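Local coordinates for protein PrgX (Enterococcus faecalis, PDB 2AWI) that acts as the receptor for the peptide sex pheromone cCF10 and, probably as a DNA-binding repressor, regulates conjugation, at residues D143-T146 with T147-G150; S170-K173 with P174-I178; I190-V193 with L194-L198; Y212-N215 with Q216-L220. The protein carries 1 engineered substitution. One frame throughout, in Å; residues are numbered along the deposited sequence.

Overall arrangement
All four contacts are local and fall in the helical C-terminal region, which belongs to the TPR clan, and they follow one another along the chain. Interaction 1, in the loop before helix 150-159, meets interaction 2 through the Phe148 ring, whose CG lies 3.4 Å from Met175 CG. The turn of interaction 2 sits with its centre about 11 Å from those of interactions 3 and 4. Its Tyr176 OH reaches Ile190 O at 2.6 Å, a probable hydrogen bond. Interactions 3 and 4, centres about 9 Å apart, lie on consecutive, roughly antiparallel helices, where Ala197 CB rests 3.4 Å from Tyr213 CZ. Interactions 1 and 4 do not touch.

Interaction 1. Residues D143-T146 with T147-G150; sequences DKRT and TFFG
In the loop joining helix 128-142 to helix 150-159, Arg145 curls forward along the chain to meet Thr147, Phe148 and Phe149. Its NH2 gives a hydrogen bond to Thr147 O at 2.7 Å. The bond is bent, 132° at the hydrogen, and although NH2 lies in the carbonyl plane, the oxygen sits 33° out of the guanidinium plane. The side chain gets there by bending the same way at each of its first three torsions. That curl also brings NH2 to within 3.0 Å of Phe149 CE1, with the guanidinium and the ring tilted only 21° apart. Phe148 comes from another direction, its CD2 over one guanidinium face and its CE2 3.7 Å from Arg145 CB. Phe149 is the N-cap of helix 150-159. Its backbone N bonds to Asp152 OD2, the half of a capping box in which the N3 carboxylate accepts the N-cap N-H, and the same oxygen forms a salt bridge with Arg145 NH2, tying loop to helix. The loop is also an interface: Glu14 of the second subunit forms a salt bridge with Arg145 NE and accepts a hydrogen bond from Thr146 OG1, while Glu60 of that subunit takes the N-H of Gly150.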
loop_
_atom_site.group_PDB
_atom_site.type_symbol
_atom_site.label_atom_id
_atom_site.label_comp_id
_atom_site.label_asym_id
_atom_site.label_seq_id
_atom_site.Cartn_x
_atom_site.Cartn_y
_atom_site.Cartn_z
ATOM N N ASP A 143 -30.476 -34.168 -24.269
ATOM C CA ASP A 143 -31.346 -35.114 -23.564
ATOM C C ASP A 143 -30.804 -36.541 -23.394
ATOM O O ASP A 143 -31.173 -37.233 -22.448
ATOM C CB ASP A 143 -32.716 -35.184 -24.251
ATOM C CG ASP A 143 -33.710 -34.189 -23.676
ATOM O OD1 ASP A 143 -34.854 -34.124 -24.177
ATOM O OD2 ASP A 143 -33.350 -33.476 -22.716
ATOM N N LYS A 144 -29.928 -36.982 -24.291
ATOM C CA LYS A 144 -29.403 -38.343 -24.217
ATOM C C LYS A 144 -27.936 -38.473 -23.829
ATOM O O LYS A 144 -27.446 -39.584 -23.655
ATOM C CB LYS A 144 -29.590 -39.044 -25.562
ATOM C CG LYS A 144 -30.955 -38.872 -26.188
ATOM C CD LYS A 144 -30.962 -39.446 -27.598
ATOM C CE LYS A 144 -32.232 -39.079 -28.353
ATOM N NZ LYS A 144 -32.205 -39.601 -29.748
ATOM N N ARG A 145 -27.238 -37.350 -23.698
ATOM C CA ARG A 145 -25.813 -37.348 -23.376
ATOM C C ARG A 145 -25.385 -37.992 -22.054
ATOM O O ARG A 145 -26.140 -37.992 -21.083
ATOM C CB ARG A 145 -25.296 -35.911 -23.441
ATOM C CG ARG A 145 -25.531 -35.245 -24.800
ATOM C CD ARG A 145 -24.822 -36.024 -25.908
ATOM N NE ARG A 145 -23.373 -36.026 -25.715
ATOM C CZ ARG A 145 -22.576 -34.988 -25.971
ATOM N NH1 ARG A 145 -23.078 -33.849 -26.448
ATOM N NH2 ARG A 145 -21.276 -35.085 -25.724
ATOM N N THR A 146 -24.167 -38.542 -22.035
ATOM C CA THR A 146 -23.599 -39.177 -20.836
ATOM C C THR A 146 -22.162 -38.689 -20.593
ATOM O O THR A 146 -21.678 -38.682 -19.463
ATOM C CB THR A 146 -23.582 -40.738 -20.938
ATOM O OG1 THR A 146 -22.554 -41.163 -21.842
ATOM C CG2 THR A 146 -24.930 -41.261 -21.428
ATOM N N THR A 147 -21.481 -38.300 -21.665
ATOM C CA THR A 147 -20.112 -37.789 -21.583
ATOM C C THR A 147 -20.026 -36.565 -22.471
ATOM O O THR A 147 -20.625 -36.528 -23.545
ATOM C CB THR A 147 -19.059 -38.817 -22.063
ATOM O OG1 THR A 147 -19.506 -39.446 -23.270
ATOM C CG2 THR A 147 -18.808 -39.854 -21.000
ATOM N N PHE A 148 -19.277 -35.566 -22.029
ATOM C CA PHE A 148 -19.167 -34.339 -22.797
ATOM C C PHE A 148 -17.758 -34.067 -23.285
ATOM O O PHE A 148 -16.787 -34.561 -22.717
ATOM C CB PHE A 148 -19.699 -33.182 -21.961
ATOM C CG PHE A 148 -21.053 -33.451 -21.385
ATOM C CD1 PHE A 148 -21.193 -34.254 -20.252
ATOM C CD2 PHE A 148 -22.201 -32.973 -22.015
ATOM C CE1 PHE A 148 -22.453 -34.582 -19.754
ATOM C CE2 PHE A 148 -23.473 -33.294 -21.525
ATOM C CZ PHE A 148 -23.595 -34.103 -20.389
ATOM N N PHE A 149 -17.661 -33.289 -24.357
ATOM C CA PHE A 149 -16.375 -32.962 -24.955
ATOM C C PHE A 149 -16.093 -31.463 -24.908
ATOM O O PHE A 149 -16.947 -30.675 -24.507
ATOM C CB PHE A 149 -16.336 -33.468 -26.404
ATOM C CG PHE A 149 -16.887 -34.864 -26.573
ATOM C CD1 PHE A 149 -18.251 -35.068 -26.777
ATOM C CD2 PHE A 149 -16.048 -35.977 -26.481
ATOM C CE1 PHE A 149 -18.775 -36.358 -26.886
ATOM C CE2 PHE A 149 -16.560 -37.281 -26.588
ATOM C CZ PHE A 149 -17.926 -37.470 -26.789
ATOM N N GLY A 150 -14.886 -31.083 -25.317
ATOM C CA GLY A 150 -14.503 -29.686 -25.322
ATOM C C GLY A 150 -15.554 -28.789 -25.948
ATOM O O GLY A 150 -15.967 -27.789 -25.356
#

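Interaction 2. Residues S170-K173 with P174-I178; sequences SIIK and PMYPI
Ile172 and Met175 are joined where helix 165-172 runs out into a 3-10 turn: Met175 N donates to Ile172 O at 2.8 Å, an i to i+3 bond rather than the i to i+4 bond of an alpha helix. The next bond repeats the pattern, Tyr176 N to Lys173 O at 3.1 Å. Both donors sit above the plane of the carbonyl they bond to, in keeping with the tighter winding. Pro174 has no N-H for the helical bond to Ser170 O, and its CD instead lies 3.1 Å from that oxygen. Its CG faces Ile171 O at 3.2 Å.

Two side-chain pairs flank the turn, the members of each side by side and pointing the same way. In Ile172, chi1 of -58° sets CG1 beside the backbone N and leaves CG2 anti to it, the branch that lies 4.0 Å from Tyr176 CE1. The tyrosine turns its edge to Ile172 O, which is near the ring plane. Met175, a selenomethionine extended beyond CG, brings CE to 4.2 Å from Ile171 CG2.

Further out, Ile172 and Met175 pack on Val156 of helix 150-159, and Ile172 and Tyr176 share Val193 of helix 184-203. Lys173 heads for helix 207-220 instead, where NZ makes a salt bridge with Glu209 and a cation-pi contact with the Tyr212 ring. The chain then leaves the turn through a cis peptide between Tyr176 and Pro177, and Pro177 CB comes 3.1 Å from Gln216 OE1.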
loop_
_atom_site.group_PDB
_atom_site.type_symbol
_atom_site.label_atom_id
_atom_site.label_comp_id
_atom_site.label_asym_id
_atom_site.label_seq_id
_atom_site.Cartn_x
_atom_site.Cartn_y
_atom_site.Cartn_z
ATOM N N SER A 170 -28.524 -25.619 -15.606
ATOM C CA SER A 170 -28.877 -27.033 -15.548
ATOM C C SER A 170 -28.152 -27.856 -16.610
ATOM O O SER A 170 -27.988 -29.065 -16.461
ATOM C CB SER A 170 -30.394 -27.205 -15.683
ATOM O OG SER A 170 -30.870 -26.649 -16.894
ATOM N N ILE A 171 -27.709 -27.196 -17.676
ATOM C CA ILE A 171 -26.998 -27.876 -18.754
ATOM C C ILE A 171 -25.508 -28.027 -18.439
ATOM O O ILE A 171 -24.853 -28.955 -18.909
ATOM C CB ILE A 171 -27.160 -27.110 -20.088
ATOM C CG1 ILE A 171 -28.641 -27.048 -20.467
ATOM C CG2 ILE A 171 -26.361 -27.793 -21.187
ATOM C CD1 ILE A 171 -28.927 -26.286 -21.741
ATOM N N ILE A 172 -24.986 -27.116 -17.627
ATOM C CA ILE A 172 -23.576 -27.129 -17.256
ATOM C C ILE A 172 -23.220 -28.175 -16.204
ATOM O O ILE A 172 -22.264 -28.929 -16.364
ATOM C CB ILE A 172 -23.133 -25.756 -16.713
ATOM C CG1 ILE A 172 -23.385 -24.667 -17.764
ATOM C CG2 ILE A 172 -21.664 -25.806 -16.335
ATOM C CD1 ILE A 172 -22.915 -23.278 -17.355
ATOM N N LYS A 173 -23.994 -28.205 -15.127
ATOM C CA LYS A 173 -23.769 -29.122 -14.013
ATOM C C LYS A 173 -23.381 -30.554 -14.400
ATOM O O LYS A 173 -22.435 -31.114 -13.843
ATOM C CB LYS A 173 -25.012 -29.161 -13.121
ATOM C CG LYS A 173 -25.534 -27.797 -12.705
ATOM C CD LYS A 173 -24.833 -27.242 -11.475
ATOM C CE LYS A 173 -25.530 -25.975 -10.998
ATOM N NZ LYS A 173 -25.073 -25.564 -9.644
ATOM N N PRO A 174 -24.114 -31.170 -15.345
ATOM C CA PRO A 174 -23.798 -32.542 -15.761
ATOM C C PRO A 174 -22.446 -32.724 -16.450
ATOM O O PRO A 174 -21.985 -33.851 -16.654
ATOM C CB PRO A 174 -24.973 -32.908 -16.668
ATOM C CG PRO A 174 -25.388 -31.599 -17.232
ATOM C CD PRO A 174 -25.321 -30.685 -16.035
HETATM N N MSE A 175 -21.810 -31.615 -16.809
HETATM C CA MSE A 175 -20.520 -31.683 -17.472
HETATM C C MSE A 175 -19.386 -31.692 -16.467
HETATM O O MSE A 175 -18.256 -32.025 -16.807
HETATM C CB MSE A 175 -20.361 -30.508 -18.431
HETATM C CG MSE A 175 -21.340 -30.558 -19.579
HETATM SE SE MSE A 175 -21.103 -29.106 -20.799
HETATM C CE MSE A 175 -22.597 -29.461 -21.984
ATOM N N TYR A 176 -19.690 -31.337 -15.225
ATOM C CA TYR A 176 -18.679 -31.311 -14.180
ATOM C C TYR A 176 -19.025 -32.251 -13.026
ATOM O O TYR A 176 -20.180 -32.651 -12.859
ATOM C CB TYR A 176 -18.503 -29.877 -13.657
ATOM C CG TYR A 176 -17.925 -28.941 -14.694
ATOM C CD1 TYR A 176 -18.722 -28.427 -15.711
ATOM C CD2 TYR A 176 -16.558 -28.652 -14.716
ATOM C CE1 TYR A 176 -18.176 -27.662 -16.737
ATOM C CE2 TYR A 176 -16.000 -27.885 -15.735
ATOM C CZ TYR A 176 -16.810 -27.400 -16.747
ATOM O OH TYR A 176 -16.263 -26.716 -17.807
ATOM N N PRO A 177 -18.022 -32.620 -12.215
ATOM C CA PRO A 177 -16.619 -32.203 -12.305
ATOM C C PRO A 177 -15.833 -32.877 -13.424
ATOM O O PRO A 177 -16.243 -33.906 -13.955
ATOM C CB PRO A 177 -16.069 -32.565 -10.933
ATOM C CG PRO A 177 -16.821 -33.813 -10.616
ATOM C CD PRO A 177 -18.237 -33.452 -11.017
ATOM N N ILE A 178 -14.699 -32.281 -13.777
ATOM C CA ILE A 178 -13.829 -32.829 -14.812
ATOM C C ILE A 178 -12.961 -33.893 -14.136
ATOM O O ILE A 178 -12.518 -33.710 -12.994
ATOM C CB ILE A 178 -12.904 -31.735 -15.421
ATOM C CG1 ILE A 178 -13.741 -30.585 -16.004
ATOM C CG2 ILE A 178 -12.005 -32.351 -16.491
ATOM C CD1 ILE A 178 -14.683 -30.977 -17.128
#

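Interaction 3. Residues I190-V193 with L194-L198; sequences IQTV and LKNAL
Gln191, Thr192 and Val193 each hand their carbonyl to the residue four places on, the regular alpha-helical pattern in the middle of helix 184-203. The shortest is Ala197 N to Val193 O, 2.7 Å, ahead of Asn196 N to Thr192 O and Lys195 N to Gln191 O, each donor nearly along the C=O axis.

Among side-chain polar groups, Lys195 NZ donates to Asn196 OD1 at 2.8 Å, reaching its neighbour because the lysine chain bends at chi2 and chi3. Thr192 has its OG1 beside its own backbone N (chi1 -57°), a position from which the hydroxyl pairs with Leu188 O one turn back and also with Tyr232 OH.

The remaining touches are of side-chain carbons on polar atoms. With OG1 so placed, Thr192 CG2 faces forward and lies beside the Asn196 amide, 3.4 Å from ND2. Leu194 CG packs on Ile190 O at 3.5 Å, an oxygen that also accepts from Tyr176 OH, and Ala197 CB on Val193 O at 3.1 Å.

Three helices surround this segment: Val193 leans on Val156 of helix 150-159, Leu198 meets Ile214 of helix 207-220, and Lys195 lies against Tyr232 and Glu235 of helix 230-248.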
loop_
_atom_site.group_PDB
_atom_site.type_symbol
_atom_site.label_atom_id
_atom_site.label_comp_id
_atom_site.label_asym_id
_atom_site.label_seq_id
_atom_site.Cartn_x
_atom_site.Cartn_y
_atom_site.Cartn_z
ATOM N N ILE A 190 -12.686 -26.020 -20.838
ATOM C CA ILE A 190 -13.412 -26.430 -19.652
ATOM C C ILE A 190 -13.271 -25.386 -18.547
ATOM O O ILE A 190 -14.094 -25.333 -17.632
ATOM C CB ILE A 190 -12.914 -27.792 -19.144
ATOM C CG1 ILE A 190 -11.461 -27.677 -18.682
ATOM C CG2 ILE A 190 -13.027 -28.829 -20.261
ATOM C CD1 ILE A 190 -10.911 -28.954 -18.112
ATOM N N GLN A 191 -12.230 -24.553 -18.646
ATOM C CA GLN A 191 -11.974 -23.502 -17.663
ATOM C C GLN A 191 -12.766 -22.236 -17.953
ATOM O O GLN A 191 -13.234 -21.565 -17.038
ATOM C CB GLN A 191 -10.486 -23.149 -17.633
ATOM C CG GLN A 191 -9.652 -23.979 -16.678
ATOM C CD GLN A 191 -8.161 -23.791 -16.898
ATOM O OE1 GLN A 191 -7.568 -24.426 -17.769
ATOM N NE2 GLN A 191 -7.553 -22.905 -16.119
ATOM N N THR A 192 -12.907 -21.909 -19.233
ATOM C CA THR A 192 -13.629 -20.712 -19.640
ATOM C C THR A 192 -15.050 -20.711 -19.083
ATOM O O THR A 192 -15.540 -19.684 -18.616
ATOM C CB THR A 192 -13.682 -20.599 -21.178
ATOM O OG1 THR A 192 -12.346 -20.607 -21.700
ATOM C CG2 THR A 192 -14.371 -19.302 -21.606
ATOM N N VAL A 193 -15.693 -21.874 -19.137
ATOM C CA VAL A 193 -17.055 -22.043 -18.648
ATOM C C VAL A 193 -17.162 -21.610 -17.203
ATOM O O VAL A 193 -18.003 -20.794 -16.853
ATOM C CB VAL A 193 -17.515 -23.523 -18.711
ATOM C CG1 VAL A 193 -18.902 -23.650 -18.104
ATOM C CG2 VAL A 193 -17.509 -24.020 -20.139
ATOM N N LEU A 194 -16.299 -22.164 -16.365
ATOM C CA LEU A 194 -16.330 -21.854 -14.950
ATOM C C LEU A 194 -16.122 -20.376 -14.692
ATOM O O LEU A 194 -16.866 -19.774 -13.925
ATOM C CB LEU A 194 -15.274 -22.684 -14.209
ATOM C CG LEU A 194 -15.295 -24.174 -14.575
ATOM C CD1 LEU A 194 -14.204 -24.916 -13.834
ATOM C CD2 LEU A 194 -16.658 -24.750 -14.246
ATOM N N LYS A 195 -15.127 -19.786 -15.344
ATOM C CA LYS A 195 -14.840 -18.374 -15.137
ATOM C C LYS A 195 -16.040 -17.513 -15.517
ATOM O O LYS A 195 -16.429 -16.617 -14.767
ATOM C CB LYS A 195 -13.605 -17.971 -15.946
ATOM C CG LYS A 195 -13.059 -16.581 -15.632
ATOM C CD LYS A 195 -13.675 -15.518 -16.521
ATOM C CE LYS A 195 -13.276 -15.719 -17.977
ATOM N NZ LYS A 195 -13.902 -14.716 -18.890
ATOM N N ASN A 196 -16.627 -17.786 -16.678
ATOM C CA ASN A 196 -17.781 -17.022 -17.126
ATOM C C ASN A 196 -18.989 -17.283 -16.241
ATOM O O ASN A 196 -19.746 -16.366 -15.918
ATOM C CB ASN A 196 -18.133 -17.359 -18.578
ATOM C CG ASN A 196 -17.096 -16.852 -19.554
ATOM O OD1 ASN A 196 -16.363 -15.912 -19.260
ATOM N ND2 ASN A 196 -17.041 -17.462 -20.730
ATOM N N ALA A 197 -19.167 -18.536 -15.845
ATOM C CA ALA A 197 -20.293 -18.890 -14.997
ATOM C C ALA A 197 -20.152 -18.228 -13.633
ATOM O O ALA A 197 -21.128 -17.715 -13.090
ATOM C CB ALA A 197 -20.378 -20.404 -14.840
ATOM N N LEU A 198 -18.936 -18.233 -13.092
ATOM C CA LEU A 198 -18.679 -17.641 -11.777
ATOM C C LEU A 198 -18.822 -16.122 -11.766
ATOM O O LEU A 198 -19.224 -15.536 -10.762
ATOM C CB LEU A 198 -17.284 -18.036 -11.281
ATOM C CG LEU A 198 -16.800 -17.388 -9.981
ATOM C CD1 LEU A 198 -17.845 -17.559 -8.903
ATOM C CD2 LEU A 198 -15.483 -18.010 -9.549
#

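Interaction 4. Residues Y212-N215 with Q216-L220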
loop_
_atom_site.group_PDB
_atom_site.type_symbol
_atom_site.label_atom_id
_atom_site.label_comp_id
_atom_site.label_asym_id
_atom_site.label_seq_id
_atom_site.Cartn_x
_atom_site.Cartn_y
_atom_site.Cartn_z
ATOM N N TYR A 212 -20.156 -23.214 -6.048
ATOM C CA TYR A 212 -20.151 -24.396 -6.887
ATOM C C TYR A 212 -18.991 -24.289 -7.870
ATOM O O TYR A 212 -18.107 -25.144 -7.899
ATOM C CB TYR A 212 -21.479 -24.524 -7.655
ATOM C CG TYR A 212 -21.448 -25.591 -8.728
ATOM C CD1 TYR A 212 -21.411 -26.946 -8.395
ATOM C CD2 TYR A 212 -21.385 -25.244 -10.078
ATOM C CE1 TYR A 212 -21.305 -27.931 -9.386
ATOM C CE2 TYR A 212 -21.279 -26.216 -11.073
ATOM C CZ TYR A 212 -21.235 -27.555 -10.721
ATOM O OH TYR A 212 -21.091 -28.517 -11.701
ATOM N N TYR A 213 -19.000 -23.223 -8.666
ATOM C CA TYR A 213 -17.970 -23.002 -9.671
ATOM C C TYR A 213 -16.567 -22.838 -9.094
ATOM O O TYR A 213 -15.601 -23.360 -9.648
ATOM C CB TYR A 213 -18.358 -21.803 -10.528
ATOM C CG TYR A 213 -19.626 -22.059 -11.313
ATOM C CD1 TYR A 213 -19.678 -23.066 -12.276
ATOM C CD2 TYR A 213 -20.783 -21.313 -11.076
ATOM C CE1 TYR A 213 -20.849 -23.329 -12.987
ATOM C CE2 TYR A 213 -21.959 -21.563 -11.781
ATOM C CZ TYR A 213 -21.983 -22.573 -12.736
ATOM O OH TYR A 213 -23.135 -22.819 -13.445
ATOM N N ILE A 214 -16.451 -22.123 -7.980
ATOM C CA ILE A 214 -15.156 -21.944 -7.348
ATOM C C ILE A 214 -14.612 -23.325 -6.997
ATOM O O ILE A 214 -13.413 -23.583 -7.110
ATOM C CB ILE A 214 -15.275 -21.087 -6.070
ATOM C CG1 ILE A 214 -15.569 -19.633 -6.459
ATOM C CG2 ILE A 214 -13.996 -21.196 -5.229
ATOM C CD1 ILE A 214 -15.603 -18.669 -5.280
ATOM N N ASN A 215 -15.502 -24.219 -6.577
ATOM C CA ASN A 215 -15.108 -25.578 -6.224
ATOM C C ASN A 215 -14.706 -26.369 -7.465
ATOM O O ASN A 215 -13.701 -27.081 -7.458
ATOM C CB ASN A 215 -16.252 -26.300 -5.504
ATOM C CG ASN A 215 -16.488 -25.773 -4.099
ATOM O OD1 ASN A 215 -17.438 -26.174 -3.427
ATOM N ND2 ASN A 215 -15.617 -24.878 -3.647
ATOM N N GLN A 216 -15.494 -26.256 -8.532
ATOM C CA GLN A 216 -15.174 -26.968 -9.764
ATOM C C GLN A 216 -13.798 -26.536 -10.282
ATOM O O GLN A 216 -12.972 -27.367 -10.661
ATOM C CB GLN A 216 -16.236 -26.707 -10.839
ATOM C CG GLN A 216 -17.594 -27.336 -10.556
ATOM C CD GLN A 216 -17.491 -28.765 -10.035
ATOM O OE1 GLN A 216 -16.809 -29.610 -10.616
ATOM N NE2 GLN A 216 -18.176 -29.036 -8.931
ATOM N N PHE A 217 -13.553 -25.229 -10.282
ATOM C CA PHE A 217 -12.281 -24.718 -10.757
ATOM C C PHE A 217 -11.126 -25.225 -9.908
ATOM O O PHE A 217 -10.112 -25.680 -10.435
ATOM C CB PHE A 217 -12.261 -23.192 -10.746
ATOM C CG PHE A 217 -10.972 -22.619 -11.254
ATOM C CD1 PHE A 217 -10.627 -22.741 -12.600
ATOM C CD2 PHE A 217 -10.075 -22.010 -10.384
ATOM C CE1 PHE A 217 -9.411 -22.267 -13.063
ATOM C CE2 PHE A 217 -8.850 -21.534 -10.843
ATOM C CZ PHE A 217 -8.519 -21.663 -12.181
ATOM N N GLU A 218 -11.275 -25.137 -8.592
ATOM C CA GLU A 218 -10.219 -25.581 -7.703
ATOM C C GLU A 218 -9.950 -27.070 -7.820
ATOM O O GLU A 218 -8.833 -27.524 -7.596
ATOM C CB GLU A 218 -10.548 -25.197 -6.260
ATOM C CG GLU A 218 -10.378 -23.704 -5.996
ATOM C CD GLU A 218 -8.947 -23.225 -6.228
ATOM O OE1 GLU A 218 -8.769 -22.087 -6.719
ATOM O OE2 GLU A 218 -8.000 -23.980 -5.911
ATOM N N HIS A 219 -10.970 -27.834 -8.180
ATOM C CA HIS A 219 -10.788 -29.265 -8.327
ATOM C C HIS A 219 -9.926 -29.574 -9.552
ATOM O O HIS A 219 -9.184 -30.560 -9.565
ATOM C CB HIS A 219 -12.134 -29.972 -8.467
ATOM C CG HIS A 219 -12.004 -31.436 -8.734
ATOM N ND1 HIS A 219 -11.414 -32.301 -7.837
ATOM C CD2 HIS A 219 -12.311 -32.175 -9.826
ATOM C CE1 HIS A 219 -11.361 -33.508 -8.369
ATOM N NE2 HIS A 219 -11.896 -33.461 -9.576
ATOM N N LEU A 220 -10.034 -28.740 -10.584
ATOM C CA LEU A 220 -9.249 -28.931 -11.797
ATOM C C LEU A 220 -7.762 -29.017 -11.471
ATOM O O LEU A 220 -7.015 -29.715 -12.154
ATOM C CB LEU A 220 -9.468 -27.779 -12.781
ATOM C CG LEU A 220 -10.836 -27.588 -13.441
ATOM C CD1 LEU A 220 -10.714 -26.496 -14.502
ATOM C CD2 LEU A 220 -11.305 -28.881 -14.085
#
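Phe217 N donates to Tyr213 O at 2.8 Å, nearly straight at 170°, the shortest bond across this turn of helix 207-220. Its neighbours follow the same i to i+4 spacing: Gln216 N to Tyr212 O at 2.9 Å, Glu218 N to Ile214 O at 3.0 Å, and a more bent one from His219 N to Asn215 O. Along with them Gln216 lays its side chain over the Tyr212 ring. CG stands over one face, 3.9 Å from the ring centroid and 21° off the normal, a CH-pi contact. Because Gln216 bends at chi2, the amide folds back over the ring toward one side, bringing NE2 to 3.3 Å from Tyr212 CE1, with the amide and ring planes 33° apart. In this roughly antiparallel helical stack of the TPR-clan region, Gln216 and Tyr212 lie against Tyr176 of the loop before helix 184-203, while Phe217 packs on Ile236 of helix 230-248. Tyr213 turns one ring face to Tyr212 CD2, which lies 3.4 Å above its plane toward the rim, and its OH is hydrogen-bonded to Tyr165 OH. Near the end of the helix, Glu218 OE1 forms a salt bridge with Lys221 NZ.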